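PDB 2W7Y: probable sugar ABC transporter, sugar-binding protein from Streptococcus pneumoniae, which binds the blood group A-trisaccharide and probably delivers such glycans to an ABC transporter for uptake by the bacterium. Local coordinates for residues D88-K93 with G97-V102; G107-L112 with T387-W392; N279-S284 with G372-Q377; E286-P291 with E365-I370. One frame throughout, in Å; residues are numbered along the deposited sequence.

Interaction 1: D88-K93 with G97-V102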
# COMPACT_ATOMS: atom_id res chain seq x y z
N ASP A 88 8.34 -4.02 -13.53
CA ASP A 88 9.18 -4.35 -14.69
C ASP A 88 8.39 -5.05 -15.80
O ASP A 88 8.56 -4.72 -16.97
CB ASP A 88 10.39 -5.19 -14.26
CG ASP A 88 11.42 -4.38 -13.48
OD1 ASP A 88 11.24 -3.16 -13.27
OD2 ASP A 88 12.44 -4.98 -13.07
N ILE A 89 7.54 -6.01 -15.43
CA ILE A 89 6.66 -6.68 -16.40
C ILE A 89 5.85 -5.67 -17.21
O ILE A 89 5.77 -5.76 -18.43
CB ILE A 89 5.72 -7.74 -15.75
CG1 ILE A 89 6.49 -9.03 -15.45
CG2 ILE A 89 4.56 -8.10 -16.66
CD1 ILE A 89 7.17 -9.03 -14.13
N MSE A 90 5.26 -4.71 -16.50
CA MSE A 90 4.47 -3.64 -17.12
C MSE A 90 5.32 -2.69 -17.97
O MSE A 90 5.02 -2.49 -19.15
CB MSE A 90 3.71 -2.86 -16.05
CG MSE A 90 2.96 -1.63 -16.56
SE MSE A 90 1.92 -0.74 -15.16
CE MSE A 90 3.36 -0.30 -13.91
N ASN A 91 6.36 -2.13 -17.36
CA ASN A 91 7.20 -1.10 -18.00
C ASN A 91 8.00 -1.58 -19.21
O ASN A 91 8.23 -0.81 -20.15
CB ASN A 91 8.14 -0.46 -16.97
CG ASN A 91 7.41 0.26 -15.85
OD1 ASN A 91 6.32 0.80 -16.03
ND2 ASN A 91 8.02 0.28 -14.67
N ASN A 92 8.42 -2.84 -19.18
CA ASN A 92 9.10 -3.44 -20.32
C ASN A 92 8.16 -3.63 -21.51
O ASN A 92 8.59 -3.55 -22.66
CB ASN A 92 9.78 -4.76 -19.95
CG ASN A 92 10.98 -4.57 -19.02
OD1 ASN A 92 11.57 -3.49 -18.96
ND2 ASN A 92 11.34 -5.62 -18.30
N LYS A 93 6.88 -3.88 -21.24
CA LYS A 93 5.88 -3.96 -22.30
C LYS A 93 5.42 -2.59 -22.79
O LYS A 93 5.25 -2.40 -24.00
CB LYS A 93 4.70 -4.85 -21.89
CG LYS A 93 5.10 -6.30 -21.66
CD LYS A 93 3.99 -7.28 -22.00
CE LYS A 93 4.48 -8.71 -21.83
NZ LYS A 93 3.54 -9.73 -22.40
N GLY A 97 5.34 -0.18 -26.86
CA GLY A 97 3.91 0.08 -27.09
C GLY A 97 2.94 -1.05 -26.81
O GLY A 97 1.91 -1.16 -27.47
N GLU A 98 3.25 -1.87 -25.82
CA GLU A 98 2.41 -3.01 -25.47
C GLU A 98 1.99 -2.98 -23.99
O GLU A 98 2.34 -2.06 -23.25
CB GLU A 98 3.12 -4.32 -25.83
CG GLU A 98 3.38 -4.50 -27.32
CD GLU A 98 4.31 -5.65 -27.65
OE1 GLU A 98 4.89 -5.65 -28.75
OE2 GLU A 98 4.46 -6.57 -26.81
N PHE A 99 1.23 -3.99 -23.58
CA PHE A 99 0.80 -4.12 -22.19
C PHE A 99 0.57 -5.60 -21.88
O PHE A 99 0.12 -6.34 -22.76
CB PHE A 99 -0.47 -3.30 -21.93
CG PHE A 99 -0.64 -2.88 -20.50
CD1 PHE A 99 0.11 -1.83 -19.97
CD2 PHE A 99 -1.56 -3.53 -19.67
CE1 PHE A 99 -0.05 -1.44 -18.65
CE2 PHE A 99 -1.72 -3.15 -18.34
CZ PHE A 99 -0.96 -2.11 -17.83
N PRO A 100 0.91 -6.04 -20.65
CA PRO A 100 0.58 -7.42 -20.25
C PRO A 100 -0.93 -7.63 -20.31
O PRO A 100 -1.69 -6.75 -19.88
CB PRO A 100 1.08 -7.50 -18.81
CG PRO A 100 1.23 -6.08 -18.35
CD PRO A 100 1.62 -5.32 -19.58
N ASP A 101 -1.37 -8.77 -20.84
CA ASP A 101 -2.80 -9.05 -21.00
C ASP A 101 -3.59 -8.65 -19.75
O ASP A 101 -4.52 -7.84 -19.82
CB ASP A 101 -3.04 -10.52 -21.34
CG ASP A 101 -2.55 -10.90 -22.73
OD1 ASP A 101 -2.50 -12.12 -23.01
OD2 ASP A 101 -2.22 -10.00 -23.54
N VAL A 102 -3.20 -9.22 -18.61
CA VAL A 102 -3.77 -8.87 -17.31
C VAL A 102 -2.61 -8.82 -16.32
O VAL A 102 -1.76 -9.71 -16.32
CB VAL A 102 -4.81 -9.92 -16.82
CG1 VAL A 102 -5.40 -9.53 -15.45
CG2 VAL A 102 -5.93 -10.12 -17.84

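Interaction 2: G107-L112 with T387-W392. With A2G (2-acetamido-2-deoxy-alpha-D-galactopyranose), chain C.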
# COMPACT_ATOMS: atom_id res chain seq x y z
N GLY A 107 -0.98 -2.88 -5.49
CA GLY A 107 -0.75 -1.59 -4.84
C GLY A 107 0.05 -0.61 -5.69
O GLY A 107 -0.03 0.60 -5.48
N ASN A 108 0.84 -1.15 -6.62
CA ASN A 108 1.66 -0.33 -7.51
C ASN A 108 0.81 0.50 -8.46
O ASN A 108 -0.25 0.06 -8.88
CB ASN A 108 2.65 -1.19 -8.31
CG ASN A 108 3.71 -1.82 -7.43
OD1 ASN A 108 3.79 -3.04 -7.32
ND2 ASN A 108 4.54 -0.98 -6.81
N ALA A 109 1.28 1.70 -8.79
CA ALA A 109 0.54 2.60 -9.68
C ALA A 109 0.69 2.19 -11.14
O ALA A 109 1.73 1.66 -11.54
CB ALA A 109 0.99 4.04 -9.48
N VAL A 110 -0.36 2.45 -11.92
CA VAL A 110 -0.33 2.26 -13.37
C VAL A 110 0.66 3.24 -13.99
O VAL A 110 0.81 4.38 -13.52
CB VAL A 110 -1.74 2.44 -14.01
CG1 VAL A 110 -1.69 2.29 -15.53
CG2 VAL A 110 -2.73 1.43 -13.44
N SER A 111 1.37 2.77 -15.01
CA SER A 111 2.26 3.62 -15.80
C SER A 111 1.46 4.77 -16.42
O SER A 111 0.40 4.54 -17.02
CB SER A 111 2.94 2.80 -16.89
OG SER A 111 3.62 3.64 -17.81
N LEU A 112 1.96 5.99 -16.25
CA LEU A 112 1.34 7.17 -16.84
C LEU A 112 1.53 7.21 -18.35
O LEU A 112 0.68 7.74 -19.08
CB LEU A 112 1.88 8.45 -16.19
CG LEU A 112 1.57 8.71 -14.70
CD1 LEU A 112 2.27 9.98 -14.23
CD2 LEU A 112 0.07 8.79 -14.42
N THR A 387 -2.31 7.28 -0.89
CA THR A 387 -0.86 7.10 -1.03
C THR A 387 -0.31 8.05 -2.08
O THR A 387 -0.97 8.32 -3.10
CB THR A 387 -0.48 5.66 -1.43
OG1 THR A 387 -1.19 5.30 -2.62
CG2 THR A 387 -0.79 4.68 -0.32
N VAL A 388 0.89 8.56 -1.82
CA VAL A 388 1.66 9.34 -2.79
C VAL A 388 1.65 8.66 -4.17
O VAL A 388 1.47 9.32 -5.19
CB VAL A 388 3.13 9.57 -2.30
CG1 VAL A 388 4.04 10.00 -3.45
CG2 VAL A 388 3.17 10.59 -1.17
N SER A 389 1.83 7.34 -4.16
CA SER A 389 1.84 6.53 -5.37
C SER A 389 0.57 6.64 -6.21
O SER A 389 0.63 6.73 -7.43
CB SER A 389 2.10 5.06 -5.01
OG SER A 389 2.43 4.31 -6.16
N ASP A 390 -0.59 6.62 -5.54
CA ASP A 390 -1.89 6.67 -6.22
C ASP A 390 -2.15 8.02 -6.87
O ASP A 390 -2.60 8.10 -8.02
CB ASP A 390 -3.02 6.35 -5.24
CG ASP A 390 -3.25 4.85 -5.07
OD1 ASP A 390 -4.18 4.48 -4.32
OD2 ASP A 390 -2.52 4.05 -5.68
N VAL A 391 -1.85 9.08 -6.13
CA VAL A 391 -2.23 10.43 -6.52
C VAL A 391 -1.12 11.14 -7.33
O VAL A 391 -1.42 11.93 -8.23
CB VAL A 391 -2.71 11.26 -5.28
CG1 VAL A 391 -1.59 11.46 -4.25
CG2 VAL A 391 -3.34 12.58 -5.69
N TRP A 392 0.14 10.84 -7.03
CA TRP A 392 1.26 11.50 -7.72
C TRP A 392 2.04 10.59 -8.67
O TRP A 392 2.89 11.06 -9.43
CB TRP A 392 2.21 12.18 -6.72
CG TRP A 392 1.57 13.22 -5.82
CD1 TRP A 392 0.38 13.86 -6.01
CD2 TRP A 392 2.11 13.75 -4.60
NE1 TRP A 392 0.13 14.74 -4.98
CE2 TRP A 392 1.19 14.69 -4.10
CE3 TRP A 392 3.29 13.51 -3.87
CZ2 TRP A 392 1.40 15.40 -2.91
CZ3 TRP A 392 3.50 14.21 -2.69
CH2 TRP A 392 2.56 15.14 -2.22
O5 A2G C . 2.97 -3.99 1.10
C1 A2G C . 2.47 -3.50 -0.17
C2 A2G C . 3.57 -2.66 -0.81
N2 A2G C . 3.16 -2.16 -2.12
C3 A2G C . 4.82 -3.54 -1.02
O3 A2G C . 5.83 -2.80 -1.70
C4 A2G C . 5.32 -4.07 0.32
O4 A2G C . 5.76 -2.99 1.16
C5 A2G C . 4.18 -4.83 1.01
C6 A2G C . 4.58 -5.33 2.40
O6 A2G C . 3.43 -5.92 3.02
C7 A2G C . 3.23 -0.87 -2.43
O7 A2G C . 3.61 0.02 -1.66
C8 A2G C . 2.79 -0.54 -3.85
O HOH W 1 -0.21 3.22 -6.45
O HOH W 2 -0.33 2.00 -3.24
O HOH W 3 4.33 2.36 -7.38

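Interaction 3: N279-S284 with G372-Q377. With GAL (beta-D-galactopyranose), chain B; A2G (2-acetamido-2-deoxy-alpha-D-galactopyranose), chain C.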
# COMPACT_ATOMS: atom_id res chain seq x y z
N ASN A 279 3.39 -0.73 8.14
CA ASN A 279 2.79 -1.56 7.10
C ASN A 279 1.26 -1.61 7.25
O ASN A 279 0.73 -1.24 8.30
CB ASN A 279 3.39 -2.97 7.10
CG ASN A 279 3.26 -3.67 5.75
OD1 ASN A 279 2.89 -3.04 4.75
ND2 ASN A 279 3.55 -4.97 5.71
N GLY A 280 0.58 -2.06 6.20
CA GLY A 280 -0.88 -2.05 6.16
C GLY A 280 -1.56 -3.13 6.98
O GLY A 280 -0.90 -3.93 7.64
N VAL A 281 -2.89 -3.14 6.93
CA VAL A 281 -3.71 -4.08 7.70
C VAL A 281 -3.47 -5.53 7.28
O VAL A 281 -3.62 -6.46 8.08
CB VAL A 281 -5.23 -3.74 7.63
CG1 VAL A 281 -5.51 -2.36 8.21
CG2 VAL A 281 -5.77 -3.84 6.20
N TRP A 282 -3.06 -5.71 6.02
CA TRP A 282 -2.80 -7.02 5.43
C TRP A 282 -1.66 -7.78 6.12
O TRP A 282 -1.47 -8.97 5.89
CB TRP A 282 -2.51 -6.87 3.94
CG TRP A 282 -1.40 -5.90 3.63
CD1 TRP A 282 -0.07 -6.17 3.59
CD2 TRP A 282 -1.53 -4.50 3.32
NE1 TRP A 282 0.64 -5.04 3.27
CE2 TRP A 282 -0.23 -4.00 3.11
CE3 TRP A 282 -2.62 -3.63 3.20
CZ2 TRP A 282 0.01 -2.66 2.77
CZ3 TRP A 282 -2.38 -2.30 2.87
CH2 TRP A 282 -1.08 -1.83 2.66
N ALA A 283 -0.91 -7.08 6.98
CA ALA A 283 0.18 -7.67 7.76
C ALA A 283 -0.31 -8.54 8.92
O ALA A 283 0.48 -9.25 9.55
CB ALA A 283 1.11 -6.58 8.28
N SER A 284 -1.61 -8.48 9.18
CA SER A 284 -2.24 -9.13 10.34
C SER A 284 -1.93 -10.61 10.54
O SER A 284 -1.73 -11.05 11.67
CB SER A 284 -3.76 -8.93 10.28
OG SER A 284 -4.08 -7.58 10.50
N GLY A 372 -9.64 -6.81 11.89
CA GLY A 372 -10.82 -5.97 12.10
C GLY A 372 -10.53 -4.78 12.98
O GLY A 372 -11.09 -3.70 12.77
N GLN A 373 -9.65 -4.97 13.97
CA GLN A 373 -9.21 -3.89 14.85
C GLN A 373 -8.40 -2.85 14.09
O GLN A 373 -8.62 -1.65 14.24
CB GLN A 373 -8.37 -4.45 16.02
CG GLN A 373 -8.16 -3.45 17.15
CD GLN A 373 -7.00 -3.78 18.07
OE1 GLN A 373 -6.46 -4.89 18.06
NE2 GLN A 373 -6.60 -2.80 18.87
N ALA A 374 -7.48 -3.32 13.25
CA ALA A 374 -6.65 -2.45 12.42
C ALA A 374 -7.48 -1.66 11.40
O ALA A 374 -7.24 -0.47 11.19
CB ALA A 374 -5.56 -3.26 11.73
N ILE A 375 -8.45 -2.33 10.77
CA ILE A 375 -9.34 -1.66 9.81
C ILE A 375 -10.21 -0.58 10.49
O ILE A 375 -10.32 0.54 9.97
CB ILE A 375 -10.22 -2.67 9.02
CG1 ILE A 375 -9.34 -3.56 8.12
CG2 ILE A 375 -11.26 -1.94 8.17
CD1 ILE A 375 -10.06 -4.78 7.57
N THR A 376 -10.80 -0.91 11.64
CA THR A 376 -11.65 0.02 12.40
C THR A 376 -10.90 1.30 12.81
O THR A 376 -11.48 2.38 12.82
CB THR A 376 -12.30 -0.68 13.63
OG1 THR A 376 -13.21 -1.69 13.18
CG2 THR A 376 -13.07 0.30 14.51
N GLN A 377 -9.61 1.17 13.12
CA GLN A 377 -8.77 2.32 13.46
C GLN A 377 -8.63 3.31 12.30
O GLN A 377 -8.73 4.52 12.51
CB GLN A 377 -7.39 1.86 13.93
CG GLN A 377 -7.37 1.25 15.32
CD GLN A 377 -5.98 0.78 15.71
OE1 GLN A 377 -5.09 0.70 14.87
NE2 GLN A 377 -5.80 0.47 16.98
C1 GAL B . -0.38 -7.40 -0.98
C2 GAL B . 0.81 -6.50 -1.34
C3 GAL B . 0.81 -5.23 -0.48
C4 GAL B . -0.56 -4.56 -0.45
C5 GAL B . -1.62 -5.60 -0.05
C6 GAL B . -3.05 -5.05 0.03
O1 GAL B . -0.51 -8.40 -1.96
O2 GAL B . 1.99 -7.24 -1.13
O3 GAL B . 1.80 -4.34 -0.95
O4 GAL B . -0.84 -4.01 -1.72
O5 GAL B . -1.59 -6.68 -0.96
O6 GAL B . -3.82 -5.88 0.87
O5 A2G C . 2.97 -3.99 1.10
C1 A2G C . 2.47 -3.50 -0.17
C2 A2G C . 3.57 -2.66 -0.81
N2 A2G C . 3.16 -2.16 -2.12
C3 A2G C . 4.82 -3.54 -1.02
O3 A2G C . 5.83 -2.80 -1.70
C4 A2G C . 5.32 -4.07 0.32
O4 A2G C . 5.76 -2.99 1.16
C5 A2G C . 4.18 -4.83 1.01
C6 A2G C . 4.58 -5.33 2.40
O6 A2G C . 3.43 -5.92 3.02
C7 A2G C . 3.23 -0.87 -2.43
O7 A2G C . 3.61 0.02 -1.66
C8 A2G C . 2.79 -0.54 -3.85

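Interaction 4: E286-P291 with E365-I370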
# COMPACT_ATOMS: atom_id res chain seq x y z
N GLU A 286 0.75 -12.25 9.67
CA GLU A 286 2.14 -12.38 10.13
C GLU A 286 2.29 -11.81 11.54
O GLU A 286 3.18 -12.20 12.30
CB GLU A 286 3.09 -11.66 9.18
CG GLU A 286 3.21 -12.28 7.80
CD GLU A 286 3.85 -13.65 7.83
OE1 GLU A 286 3.21 -14.62 7.37
OE2 GLU A 286 5.00 -13.75 8.32
N MSE A 287 1.39 -10.90 11.88
CA MSE A 287 1.47 -10.15 13.12
C MSE A 287 0.83 -10.89 14.30
O MSE A 287 1.32 -10.81 15.42
CB MSE A 287 0.86 -8.77 12.92
CG MSE A 287 1.74 -7.64 13.40
SE MSE A 287 3.12 -6.99 12.16
CE MSE A 287 4.27 -8.55 11.94
N SER A 288 -0.26 -11.61 14.03
CA SER A 288 -1.04 -12.31 15.05
C SER A 288 -0.27 -13.42 15.78
O SER A 288 -0.70 -13.90 16.83
CB SER A 288 -2.32 -12.90 14.45
OG SER A 288 -2.03 -13.97 13.56
N LYS A 289 0.87 -13.82 15.21
CA LYS A 289 1.74 -14.84 15.79
C LYS A 289 2.39 -14.34 17.09
O LYS A 289 2.63 -15.12 18.01
CB LYS A 289 2.82 -15.26 14.79
CG LYS A 289 2.29 -15.72 13.42
CD LYS A 289 1.71 -17.13 13.48
CE LYS A 289 1.64 -17.78 12.11
NZ LYS A 289 1.30 -19.23 12.19
N ASN A 290 2.66 -13.04 17.14
CA ASN A 290 3.23 -12.41 18.32
C ASN A 290 2.18 -11.49 18.96
O ASN A 290 1.84 -10.45 18.40
CB ASN A 290 4.50 -11.63 17.92
CG ASN A 290 5.28 -11.09 19.12
OD1 ASN A 290 4.77 -11.02 20.24
ND2 ASN A 290 6.52 -10.70 18.88
N PRO A 291 1.67 -11.87 20.15
CA PRO A 291 0.58 -11.10 20.76
C PRO A 291 1.04 -9.77 21.39
O PRO A 291 0.20 -9.00 21.86
CB PRO A 291 0.02 -12.06 21.83
CG PRO A 291 0.78 -13.36 21.69
CD PRO A 291 2.06 -13.02 20.98
N GLU A 365 -10.60 -16.62 15.04
CA GLU A 365 -9.23 -16.46 14.54
C GLU A 365 -8.59 -15.18 15.06
O GLU A 365 -9.18 -14.10 15.00
CB GLU A 365 -9.21 -16.48 13.01
CG GLU A 365 -9.53 -17.83 12.38
CD GLU A 365 -8.42 -18.85 12.56
OE1 GLU A 365 -8.74 -20.05 12.65
OE2 GLU A 365 -7.23 -18.45 12.60
N ALA A 366 -7.36 -15.32 15.57
CA ALA A 366 -6.60 -14.19 16.09
C ALA A 366 -6.27 -13.20 14.97
O ALA A 366 -6.30 -11.99 15.18
CB ALA A 366 -5.33 -14.67 16.78
N THR A 367 -5.96 -13.73 13.79
CA THR A 367 -5.67 -12.94 12.60
C THR A 367 -6.84 -12.02 12.22
O THR A 367 -6.65 -10.82 12.00
CB THR A 367 -5.28 -13.84 11.41
OG1 THR A 367 -4.01 -14.44 11.67
CG2 THR A 367 -5.20 -13.04 10.11
N THR A 368 -8.03 -12.60 12.16
CA THR A 368 -9.25 -11.88 11.81
C THR A 368 -9.63 -10.83 12.88
O THR A 368 -10.18 -9.78 12.55
CB THR A 368 -10.42 -12.87 11.56
OG1 THR A 368 -9.97 -13.90 10.66
CG2 THR A 368 -11.63 -12.17 10.96
N LYS A 369 -9.29 -11.11 14.14
CA LYS A 369 -9.53 -10.18 15.25
C LYS A 369 -8.74 -8.87 15.14
O LYS A 369 -9.35 -7.80 15.14
CB LYS A 369 -9.24 -10.85 16.60
CG LYS A 369 -10.38 -11.70 17.14
CD LYS A 369 -9.97 -12.48 18.39
CE LYS A 369 -9.88 -11.59 19.63
NZ LYS A 369 -9.35 -12.34 20.79
N ILE A 370 -7.41 -8.94 15.05
CA ILE A 370 -6.60 -7.72 14.93
C ILE A 370 -6.71 -7.08 13.55
O ILE A 370 -6.47 -5.89 13.41
CB ILE A 370 -5.09 -7.85 15.37
CG1 ILE A 370 -4.18 -8.41 14.26
CG2 ILE A 370 -4.94 -8.54 16.73
CD1 ILE A 370 -4.34 -9.87 13.96

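Interaction 1: D88-K93 with G97-V102
K93 lays its aliphatic chain against P100 and the backbone before it: CD of K93 is 3.6 Å from N of P100, and CB of K93 is 3.9 Å from CD of P100. On the same side of the helix, M90, a selenomethionine, runs alongside F99. Its CG comes to 3.7 Å from CE1 of F99, and SE lies 5.1 Å from the ring centroid in an oblique Met-aromatic contact; the extended start of the chain (chi1 174°, chi2 176°) carries the selenium that far. One face of the F99 ring is covered by CD of its own neighbour P100, and CG2 of I89 also touches CB of P100.

The chain is brought back to the helix by a Schellman motif that ends helix 86-94. N of E98 bonds O of K93 at 2.8 Å, approaching from above the carbonyl plane, while G97, with phi 68°, makes the left-handed turn glycine readily adopts. Further out, K93 NZ forms a salt bridge with E41 of strand 39-44, and Y43 of that strand packs on P100. The lysine thus serves two chemistries: its methylenes pack on P100 while its ammonium probably has its charge balanced by the E41 carboxylate.

Interaction 2: G107-L112 with T387-W392
The methyl of A109 packs against the first turn of helix 388-392, the closest meeting of a loop and a helix that come together beside the sugar site of this two-lobed solute-binding protein. CB of A109 is 3.4 Å from the carbonyl O of S389 and 3.6 Å from OG of S389. A small residue suits this spot, because the helix backbone passes so near. With OG anti to the backbone N (chi1 -167°), the S389 hydroxyl is directed at the loop.

Beside this tight point the contact is wet. Water 1 donates to O of G107 and to OD2 of D390 and accepts from OG of S389, joining loop and helix through one molecule; water 3 donates to the same serine hydroxyl. The second carboxylate oxygen of D390 is held by the backbone N of G308. T387 is the N-cap of the helix, its OG1 accepting from N of D390, a role that threonine fills well because its short side chain can fold back over the first turn.

The other flank of the loop meets the ligand. G107, with phi 103° and no side chain, lets the acetamido methyl of the N-acetylgalactosamine lie close against its backbone: C of G107 lies just 3.3 Å from the sugar's C8, and N of N108 is 3.4 Å from that same carbon.

Interaction 3: N279-S284 with G372-Q377
The 3-10 turn 281-283 comes alongside helix 366-379 where V281 and A374 face each other, their CA atoms 5.8 Å apart. Within the turn, O of V281 accepts from both N and OG of S284; the hydroxyl, at 2.7 Å, lies in the carbonyl plane, so a short polar side chain helps hold the turn where helix 284-287 begins.

Across the contact V281 does the touching. Its CG1, anti to the carbonyl carbon (chi1 -61°), reaches CB of A374 at 3.6 Å and CG1 of I375 at 4.0 Å, the valine and isoleucine chains crossing at about a right angle. Alanine suits the near position, allowing the helix to approach, while the branched residues fill the buried space beside it. W162 of strand 157-164 packs on A374 as well.

The reverse side of the turn belongs to the glycan site of the solute-binding protein fold, between its two lobes. W282 offers one indole face to galactose, with C5 of the sugar 3.5 Å above the ring plane in CH-pi fashion; G280 CA lies against the opposite face, glycine having no side chain between backbone and indole. In the ring plane, at its edge, NE1 of W282 donates to O6 of the N-acetylgalactosamine at 2.9 Å. ND2 of N279 donates to the same O6 at 2.9 Å in a nearly straight bond (163°), its carboxamide carried there by an extended chi1 of -156°.

Interaction 4: E286-P291 with E365-I370
S288 reaches from segment 286-291 to the first turn of helix 366-379, and its side chain carries almost the whole contact. Starting at CB, this methylene has apolar neighbours on helix 366-379: CD1 of I370 at 3.7 Å and CB of A366 at 4.2 Å. OG1 of T367 also comes within 3.6 Å of it. One bond further, OG of S288 meets OG1 of T367 at 2.8 Å in a hydrogen bond for which either hydroxyl could be the donor. The serine takes chi1 69°, between the backbone N and the carbonyl carbon, which turns its hydroxyl to the threonine, while T367 presents OG1 anti to its own carbonyl carbon and beside its backbone N.

Each residue type fits. A serine is small enough for the two backbones to approach, with CA of S288 5.3 Å from CA of T367, yet still brings a polar tip; A366 adds only a methyl, and the threonine answers one hydroxyl with another. I370, by contrast, is long enough for its CD1 to touch the serine CB, so an apolar contact accompanies the polar one. S288 is itself the second residue of a type I turn running from M287 to N290.

This is a surface contact between the turn at 287-290 and the start of helix 366-379, and it has a more buried side. There M287, a selenomethionine, packs on F269 and Q270 of helix 262-270, and both M287 and I370 touch W162 of strand 157-164, so that this strand lies behind the junction of helices 284-287 and 366-379.

Overall arrangement
From the N terminus, interaction 1 closes a very short loop, where the chain passes from helix 86-94 toward strand 102-104. Interaction 2 follows, and the two touch where M90 meets A109 and S111. It joins the loop after strand 102-104 to helix 388-392, across 274 intervening residues, and the other two contacts are nested inside it: interaction 3 joins 279-284 to 372-377, and interaction 4, from 286-291 to 365-370, is nested within that. Both fasten the region around helix 284-287 to helix 366-379, and they touch through S284. Interactions 1 and 3 lie on opposite sides of the chain's centre, while interactions 2 and 3 both reach the N-acetylgalactosamine.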